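Side-chain contacts in transcriptional regulator AefR (Pseudomonas syringae pv. tomato, PDB 3CDL), which probably binds DNA at regulatory sites as a TetR-family transcription factor and so controls the expression of its target genes: residues 153-158 with 197-202; 161-166 with 189-194. All blocks are in the same frame, centred on the assembly; numbering follows the deposited sequence.

Contact 1 (153-158 with 197-202); sequences GFAATQ and GWYEIP
Ala155 and Tyr199 mark the closest backbone approach between 153-158 and 197-202, with Ala155 CA and Tyr199 CA 8.7 Å apart, so the gap is bridged by side chains. The Tyr199 ring does most of the spanning. Its hydroxyl accepts a hydrogen bond from the side-chain amide of Gln158, with Gln158 NE2 to Tyr199 OH at 2.6 Å. The N-H to oxygen angle is 149°, so the bond is moderately bent. Tyr199 OH lies in the amide plane of Gln158, and Gln158 NE2 sits at the edge of the Tyr199 ring. Amide and ring planes are 68° apart. The extended Gln158 chain carries its amide out to the hydroxyl. Both segments belong to the C-terminal, AefR-like domain of this TetR-family protein, and Tyr199 closes the helix 181-199. Ala155 CB packs obliquely against the ring, 4.3 Å from Tyr199 CZ. The Phe154 ring turns an edge to the hydroxyl, with Phe154 CD2 4.2 Å from Tyr199 OH. Val150 and Leu147 also touch Tyr199. The other amide atom, Gln158 OE1, is hydrogen-bonded to Ser190 of the second subunit, and Phe154 stacks on Phe166 of that subunit.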
ATOM      1  N   GLY B 153      -7.430  -1.038  17.158  1.00 44.66           N
ATOM      2  CA  GLY B 153      -6.872  -1.442  15.871  1.00 44.31           C
ATOM      3  C   GLY B 153      -7.457  -0.692  14.686  1.00 45.18           C
ATOM      4  O   GLY B 153      -6.731  -0.340  13.743  1.00 46.18           O
ATOM      5  N   PHE B 154      -8.761  -0.452  14.698  1.00 45.11           N
ATOM      6  CA  PHE B 154      -9.386   0.367  13.656  1.00 45.33           C
ATOM      7  C   PHE B 154      -8.768   1.785  13.635  1.00 45.08           C
ATOM      8  O   PHE B 154      -8.417   2.326  12.581  1.00 46.17           O
ATOM      9  CB  PHE B 154     -10.897   0.398  13.885  1.00 45.09           C
ATOM     10  CG  PHE B 154     -11.678   0.956  12.740  1.00 46.61           C
ATOM     11  CD1 PHE B 154     -12.131   0.124  11.720  1.00 45.69           C
ATOM     12  CD2 PHE B 154     -11.984   2.324  12.682  1.00 48.68           C
ATOM     13  CE1 PHE B 154     -12.856   0.632  10.656  1.00 45.66           C
ATOM     14  CE2 PHE B 154     -12.728   2.851  11.610  1.00 46.67           C
ATOM     15  CZ  PHE B 154     -13.164   1.996  10.603  1.00 46.21           C
ATOM     16  N   ALA B 155      -8.574   2.361  14.810  1.00 44.89           N
ATOM     17  CA  ALA B 155      -8.088   3.714  14.915  1.00 44.65           C
ATOM     18  C   ALA B 155      -6.609   3.828  14.521  1.00 45.04           C
ATOM     19  O   ALA B 155      -6.214   4.775  13.822  1.00 46.23           O
ATOM     20  CB  ALA B 155      -8.325   4.239  16.322  1.00 44.09           C
ATOM     21  N   ALA B 156      -5.805   2.856  14.940  1.00 44.95           N
ATOM     22  CA  ALA B 156      -4.371   2.828  14.631  1.00 44.78           C
ATOM     23  C   ALA B 156      -4.106   2.731  13.123  1.00 45.14           C
ATOM     24  O   ALA B 156      -3.161   3.352  12.596  1.00 45.54           O
ATOM     25  CB  ALA B 156      -3.683   1.678  15.389  1.00 44.37           C
ATOM     26  N   THR B 157      -4.954   1.974  12.428  1.00 44.98           N
ATOM     27  CA  THR B 157      -4.828   1.785  10.977  1.00 44.56           C
ATOM     28  C   THR B 157      -4.933   3.104  10.210  1.00 44.28           C
ATOM     29  O   THR B 157      -4.115   3.392   9.351  1.00 44.24           O
ATOM     30  CB  THR B 157      -5.834   0.725  10.491  1.00 44.85           C
ATOM     31  OG1 THR B 157      -5.629  -0.461  11.267  1.00 42.84           O
ATOM     32  CG2 THR B 157      -5.662   0.420   8.971  1.00 43.86           C
ATOM     33  N   GLN B 158      -5.931   3.898  10.564  1.00 44.79           N
ATOM     34  CA  GLN B 158      -6.128   5.240  10.036  1.00 44.45           C
ATOM     35  C   GLN B 158      -4.921   6.096  10.379  1.00 45.66           C
ATOM     36  O   GLN B 158      -4.332   6.755   9.499  1.00 45.49           O
ATOM     37  CB  GLN B 158      -7.393   5.842  10.650  1.00 44.21           C
ATOM     38  CG  GLN B 158      -8.671   5.057  10.345  1.00 41.45           C
ATOM     39  CD  GLN B 158      -9.880   5.668  11.002  1.00 42.44           C
ATOM     40  OE1 GLN B 158     -10.794   6.091  10.321  1.00 46.12           O
ATOM     41  NE2 GLN B 158      -9.889   5.741  12.334  1.00 40.74           N
ATOM     42  N   GLY B 197      -8.625  15.683  16.117  1.00 48.18           N
ATOM     43  CA  GLY B 197      -9.841  16.386  15.714  1.00 48.42           C
ATOM     44  C   GLY B 197     -11.089  15.537  15.903  1.00 49.02           C
ATOM     45  O   GLY B 197     -12.078  15.996  16.488  1.00 49.61           O
ATOM     46  N   TRP B 198     -11.035  14.288  15.423  1.00 49.03           N
ATOM     47  CA  TRP B 198     -12.188  13.379  15.454  1.00 48.21           C
ATOM     48  C   TRP B 198     -12.287  12.561  16.732  1.00 47.71           C
ATOM     49  O   TRP B 198     -13.363  12.408  17.287  1.00 47.62           O
ATOM     50  CB  TRP B 198     -12.212  12.455  14.219  1.00 47.85           C
ATOM     51  CG  TRP B 198     -13.335  11.453  14.281  1.00 47.43           C
ATOM     52  CD1 TRP B 198     -13.209  10.110  14.436  1.00 48.21           C
ATOM     53  CD2 TRP B 198     -14.752  11.719  14.235  1.00 48.20           C
ATOM     54  NE1 TRP B 198     -14.449   9.511  14.484  1.00 49.38           N
ATOM     55  CE2 TRP B 198     -15.415  10.476  14.364  1.00 49.66           C
ATOM     56  CE3 TRP B 198     -15.524  12.886  14.112  1.00 48.76           C
ATOM     57  CZ2 TRP B 198     -16.821  10.362  14.362  1.00 47.95           C
ATOM     58  CZ3 TRP B 198     -16.927  12.772  14.112  1.00 48.28           C
ATOM     59  CH2 TRP B 198     -17.553  11.517  14.231  1.00 47.68           C
ATOM     60  N   TYR B 199     -11.170  12.040  17.209  1.00 48.48           N
ATOM     61  CA  TYR B 199     -11.204  11.098  18.332  1.00 49.10           C
ATOM     62  C   TYR B 199     -11.090  11.661  19.745  1.00 50.10           C
ATOM     63  O   TYR B 199     -11.568  11.035  20.715  1.00 50.21           O
ATOM     64  CB  TYR B 199     -10.172  10.017  18.139  1.00 48.39           C
ATOM     65  CG  TYR B 199     -10.592   9.014  17.105  1.00 48.57           C
ATOM     66  CD1 TYR B 199     -11.701   8.188  17.301  1.00 46.81           C
ATOM     67  CD2 TYR B 199      -9.873   8.879  15.927  1.00 49.12           C
ATOM     68  CE1 TYR B 199     -12.068   7.266  16.340  1.00 47.24           C
ATOM     69  CE2 TYR B 199     -10.231   7.951  14.971  1.00 47.59           C
ATOM     70  CZ  TYR B 199     -11.316   7.162  15.166  1.00 46.98           C
ATOM     71  OH  TYR B 199     -11.635   6.263  14.179  1.00 47.19           O
ATOM     72  N   GLU B 200     -10.474  12.827  19.880  1.00 51.10           N
ATOM     73  CA  GLU B 200     -10.311  13.391  21.208  1.00 52.66           C
ATOM     74  C   GLU B 200     -11.641  13.791  21.883  1.00 53.85           C
ATOM     75  O   GLU B 200     -12.475  14.478  21.279  1.00 54.05           O
ATOM     76  CB  GLU B 200      -9.352  14.570  21.178  1.00 52.19           C
ATOM     77  CG  GLU B 200      -8.984  15.059  22.550  1.00 52.65           C
ATOM     78  CD  GLU B 200      -7.815  16.026  22.547  1.00 54.48           C
ATOM     79  OE1 GLU B 200      -7.406  16.467  21.443  1.00 53.50           O
ATOM     80  OE2 GLU B 200      -7.307  16.346  23.656  1.00 55.03           O
ATOM     81  N   ILE B 201     -11.834  13.320  23.119  1.00 55.14           N
ATOM     82  CA  ILE B 201     -12.788  13.932  24.044  1.00 56.33           C
ATOM     83  C   ILE B 201     -12.040  15.063  24.772  1.00 57.38           C
ATOM     84  O   ILE B 201     -11.109  14.798  25.553  1.00 57.35           O
ATOM     85  CB  ILE B 201     -13.330  12.926  25.079  1.00 56.34           C
ATOM     86  CG1 ILE B 201     -13.744  11.616  24.406  1.00 56.61           C
ATOM     87  CG2 ILE B 201     -14.494  13.541  25.872  1.00 56.22           C
ATOM     88  CD1 ILE B 201     -13.882  10.461  25.380  1.00 57.38           C
ATOM     89  N   PRO B 202     -12.437  16.328  24.523  1.00 58.36           N
ATOM     90  CA  PRO B 202     -11.626  17.423  25.067  1.00 59.19           C
ATOM     91  C   PRO B 202     -11.808  17.593  26.586  1.00 59.89           C
ATOM     92  O   PRO B 202     -12.938  17.630  27.090  1.00 60.10           O
ATOM     93  CB  PRO B 202     -12.108  18.647  24.282  1.00 59.21           C
ATOM     94  CG  PRO B 202     -13.539  18.313  23.901  1.00 58.89           C
ATOM     95  CD  PRO B 202     -13.622  16.811  23.783  1.00 58.50           C
TER

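Contact 2 (161-166 with 189-194); sequences ALLKSF and ESALNM
Leu162 and Ala191 meet where the segments 161-166 and 189-194, on helices 152-167 and 181-199, come closest, with Leu162 CA and Ala191 CA 5.5 Å apart. The two segments run nearly antiparallel. The segment axes approach to 9.5 Å and their directions differ by 155°. The contact is wholly apolar, and no hydrogen bond crosses it. Its central bump is the methyl of Ala191, which points at the opposing helix. This methyl fits against two leucines that are neighbours in sequence. It meets the root of Leu162, with Ala191 CB to Leu162 CB at 3.6 Å, and also a branch end, with Ala191 CB to Leu163 CD1 at 3.7 Å. The hollow is thus lined by the start of one leucine and the tip of the next. The CA-CB bond of Leu163 does not aim at the partner helix, yet its CD1 branch swings round to touch the methyl. Leu162 is the larger bump from the other helix. Its CG rides over the backbone of Ala191, 4.1 Å from Ala191 CA. Its CD1 branch reaches on toward selenomethionine Met194, where Leu162 CD1 to Met194 SE is a looser 4.4 Å. Leu162 therefore spans one turn of the partner helix, from Ala191 to Met194. With CG anti to the backbone N (chi1 178°), the Met194 chain runs out to set its selenium beside the leucine. Beyond the pair, Leu163 also packs on Met94 of helix 82-97, while Met194 touches Gln158 of the second subunit. In TetR-family regulators the last two long helices of the C-terminal domain commonly pair with those of the second subunit in a four-helix bundle, and the contacts here are consistent with that.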
ATOM      1  N   ALA B 161      -2.109   4.893   8.206  1.00 48.34           N
ATOM      2  CA  ALA B 161      -2.481   5.281   6.842  1.00 48.12           C
ATOM      3  C   ALA B 161      -2.197   6.738   6.526  1.00 47.94           C
ATOM      4  O   ALA B 161      -1.809   7.081   5.421  1.00 48.59           O
ATOM      5  CB  ALA B 161      -3.989   5.004   6.612  1.00 48.47           C
ATOM      6  N   LEU B 162      -2.422   7.608   7.489  1.00 47.83           N
ATOM      7  CA  LEU B 162      -2.199   9.034   7.263  1.00 47.64           C
ATOM      8  C   LEU B 162      -0.723   9.367   7.022  1.00 47.16           C
ATOM      9  O   LEU B 162      -0.444  10.365   6.406  1.00 47.65           O
ATOM     10  CB  LEU B 162      -2.792   9.861   8.413  1.00 47.30           C
ATOM     11  CG  LEU B 162      -4.207  10.492   8.273  1.00 47.73           C
ATOM     12  CD1 LEU B 162      -4.869  10.314   6.891  1.00 43.42           C
ATOM     13  CD2 LEU B 162      -5.178  10.143   9.436  1.00 44.63           C
ATOM     14  N   LEU B 163       0.191   8.494   7.478  1.00 46.83           N
ATOM     15  CA  LEU B 163       1.657   8.624   7.299  1.00 46.14           C
ATOM     16  C   LEU B 163       2.182   7.783   6.142  1.00 46.23           C
ATOM     17  O   LEU B 163       2.928   8.254   5.298  1.00 45.84           O
ATOM     18  CB  LEU B 163       2.383   8.193   8.581  1.00 45.91           C
ATOM     19  CG  LEU B 163       2.765   9.220   9.674  1.00 45.55           C
ATOM     20  CD1 LEU B 163       1.633  10.114  10.077  1.00 42.30           C
ATOM     21  CD2 LEU B 163       3.393   8.545  10.919  1.00 46.03           C
ATOM     22  N   LYS B 164       1.767   6.523   6.113  1.00 46.82           N
ATOM     23  CA  LYS B 164       2.231   5.557   5.141  1.00 46.60           C
ATOM     24  C   LYS B 164       1.848   5.977   3.736  1.00 46.35           C
ATOM     25  O   LYS B 164       2.540   5.670   2.812  1.00 46.50           O
ATOM     26  CB  LYS B 164       1.651   4.186   5.466  1.00 47.07           C
ATOM     27  CG  LYS B 164       2.498   3.291   6.399  1.00 48.29           C
ATOM     28  CD  LYS B 164       1.651   2.586   7.490  1.00 49.31           C
ATOM     29  CE  LYS B 164       1.807   1.073   7.453  1.00 50.15           C
ATOM     30  NZ  LYS B 164       1.205   0.585   6.178  1.00 51.51           N
ATOM     31  N   SER B 165       0.751   6.710   3.586  1.00 47.11           N
ATOM     32  CA  SER B 165       0.217   7.042   2.256  1.00 47.07           C
ATOM     33  C   SER B 165       1.115   8.046   1.535  1.00 46.79           C
ATOM     34  O   SER B 165       1.046   8.186   0.311  1.00 46.74           O
ATOM     35  CB  SER B 165      -1.221   7.558   2.352  1.00 46.89           C
ATOM     36  OG  SER B 165      -1.295   8.766   3.102  1.00 47.43           O
ATOM     37  N   PHE B 166       1.973   8.702   2.311  1.00 46.73           N
ATOM     38  CA  PHE B 166       2.978   9.651   1.807  1.00 47.39           C
ATOM     39  C   PHE B 166       4.401   9.119   1.948  1.00 46.84           C
ATOM     40  O   PHE B 166       5.256   9.360   1.095  1.00 46.80           O
ATOM     41  CB  PHE B 166       2.907  10.997   2.569  1.00 47.55           C
ATOM     42  CG  PHE B 166       1.602  11.721   2.394  1.00 49.54           C
ATOM     43  CD1 PHE B 166       1.295  12.353   1.178  1.00 50.11           C
ATOM     44  CD2 PHE B 166       0.661  11.752   3.435  1.00 49.69           C
ATOM     45  CE1 PHE B 166       0.088  13.019   1.010  1.00 48.11           C
ATOM     46  CE2 PHE B 166      -0.549  12.405   3.278  1.00 47.84           C
ATOM     47  CZ  PHE B 166      -0.838  13.038   2.071  1.00 49.70           C
ATOM     48  N   GLU B 189       1.744  16.560  11.109  1.00 49.27           N
ATOM     49  CA  GLU B 189       0.895  17.606  11.649  1.00 49.09           C
ATOM     50  C   GLU B 189      -0.572  17.431  11.265  1.00 48.09           C
ATOM     51  O   GLU B 189      -1.418  17.396  12.164  1.00 47.56           O
ATOM     52  CB  GLU B 189       1.408  18.961  11.180  1.00 49.66           C
ATOM     53  CG  GLU B 189       1.315  20.041  12.214  1.00 53.31           C
ATOM     54  CD  GLU B 189       2.597  20.203  13.009  1.00 55.97           C
ATOM     55  OE1 GLU B 189       3.589  20.743  12.460  1.00 57.57           O
ATOM     56  OE2 GLU B 189       2.599  19.819  14.198  1.00 58.00           O
ATOM     57  N   SER B 190      -0.882  17.311   9.966  1.00 46.58           N
ATOM     58  CA  SER B 190      -2.276  17.072   9.581  1.00 47.27           C
ATOM     59  C   SER B 190      -2.814  15.745  10.035  1.00 46.41           C
ATOM     60  O   SER B 190      -3.989  15.660  10.365  1.00 46.31           O
ATOM     61  CB  SER B 190      -2.598  17.276   8.086  1.00 46.99           C
ATOM     62  OG  SER B 190      -1.533  16.839   7.291  1.00 51.46           O
ATOM     63  N   ALA B 191      -1.969  14.719  10.074  1.00 46.82           N
ATOM     64  CA  ALA B 191      -2.394  13.413  10.592  1.00 46.70           C
ATOM     65  C   ALA B 191      -2.889  13.603  11.994  1.00 46.85           C
ATOM     66  O   ALA B 191      -4.047  13.283  12.272  1.00 47.40           O
ATOM     67  CB  ALA B 191      -1.273  12.400  10.539  1.00 46.56           C
ATOM     68  N   LEU B 192      -2.022  14.180  12.840  1.00 46.96           N
ATOM     69  CA  LEU B 192      -2.299  14.563  14.230  1.00 46.98           C
ATOM     70  C   LEU B 192      -3.608  15.326  14.358  1.00 47.02           C
ATOM     71  O   LEU B 192      -4.512  14.929  15.112  1.00 47.18           O
ATOM     72  CB  LEU B 192      -1.159  15.456  14.757  1.00 46.93           C
ATOM     73  CG  LEU B 192      -0.706  15.553  16.232  1.00 48.39           C
ATOM     74  CD1 LEU B 192      -0.105  16.931  16.553  1.00 48.06           C
ATOM     75  CD2 LEU B 192      -1.781  15.257  17.219  1.00 48.64           C
ATOM     76  N   ASN B 193      -3.685  16.441  13.627  1.00 47.01           N
ATOM     77  CA  ASN B 193      -4.842  17.341  13.640  1.00 46.46           C
ATOM     78  C   ASN B 193      -6.114  16.635  13.212  1.00 46.83           C
ATOM     79  O   ASN B 193      -7.169  16.806  13.815  1.00 47.05           O
ATOM     80  CB  ASN B 193      -4.590  18.545  12.731  1.00 45.47           C
ATOM     81  CG  ASN B 193      -3.740  19.615  13.402  1.00 45.36           C
ATOM     82  OD1 ASN B 193      -3.883  19.872  14.593  1.00 41.77           O
ATOM     83  ND2 ASN B 193      -2.849  20.246  12.632  1.00 44.62           N
HETATM   84  N   MSE B 194      -6.009  15.838  12.166  1.00 46.87           N
HETATM   85  CA  MSE B 194      -7.152  15.104  11.680  1.00 48.36           C
HETATM   86  C   MSE B 194      -7.557  14.060  12.711  1.00 46.20           C
HETATM   87  O   MSE B 194      -8.727  13.948  13.050  1.00 44.85           O
HETATM   88  CB  MSE B 194      -6.832  14.442  10.346  1.00 47.25           C
HETATM   89  CG  MSE B 194      -7.982  13.628   9.810  1.00 50.63           C
HETATM   90 SE   MSE B 194      -7.853  13.391   7.918  0.70 55.19          SE
HETATM   91  CE  MSE B 194      -6.603  14.860   7.577  1.00 52.79           C
TER

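Overall arrangement
Contacts 1 and 2 join the same two helices, 152-167 and 181-199, and their centres are 12 Å apart. Along the chain the order is 153-158, 161-166, 189-194, 197-202. The inner segments form contact 2 and the outer ones contact 1, as expected for an antiparallel helix pair. Contact 2 is apolar, whereas contact 1 adds a polar bond near the C-terminal end of the chain. All four segments lie in the AefR-like C-terminal domain. Residues of the contact 1 segments meet residues of the contact 2 segments of the second subunit. The helix pair thus takes part in the dimer interface, consistent with the dimerisation four-helix bundle common in TetR-family regulators.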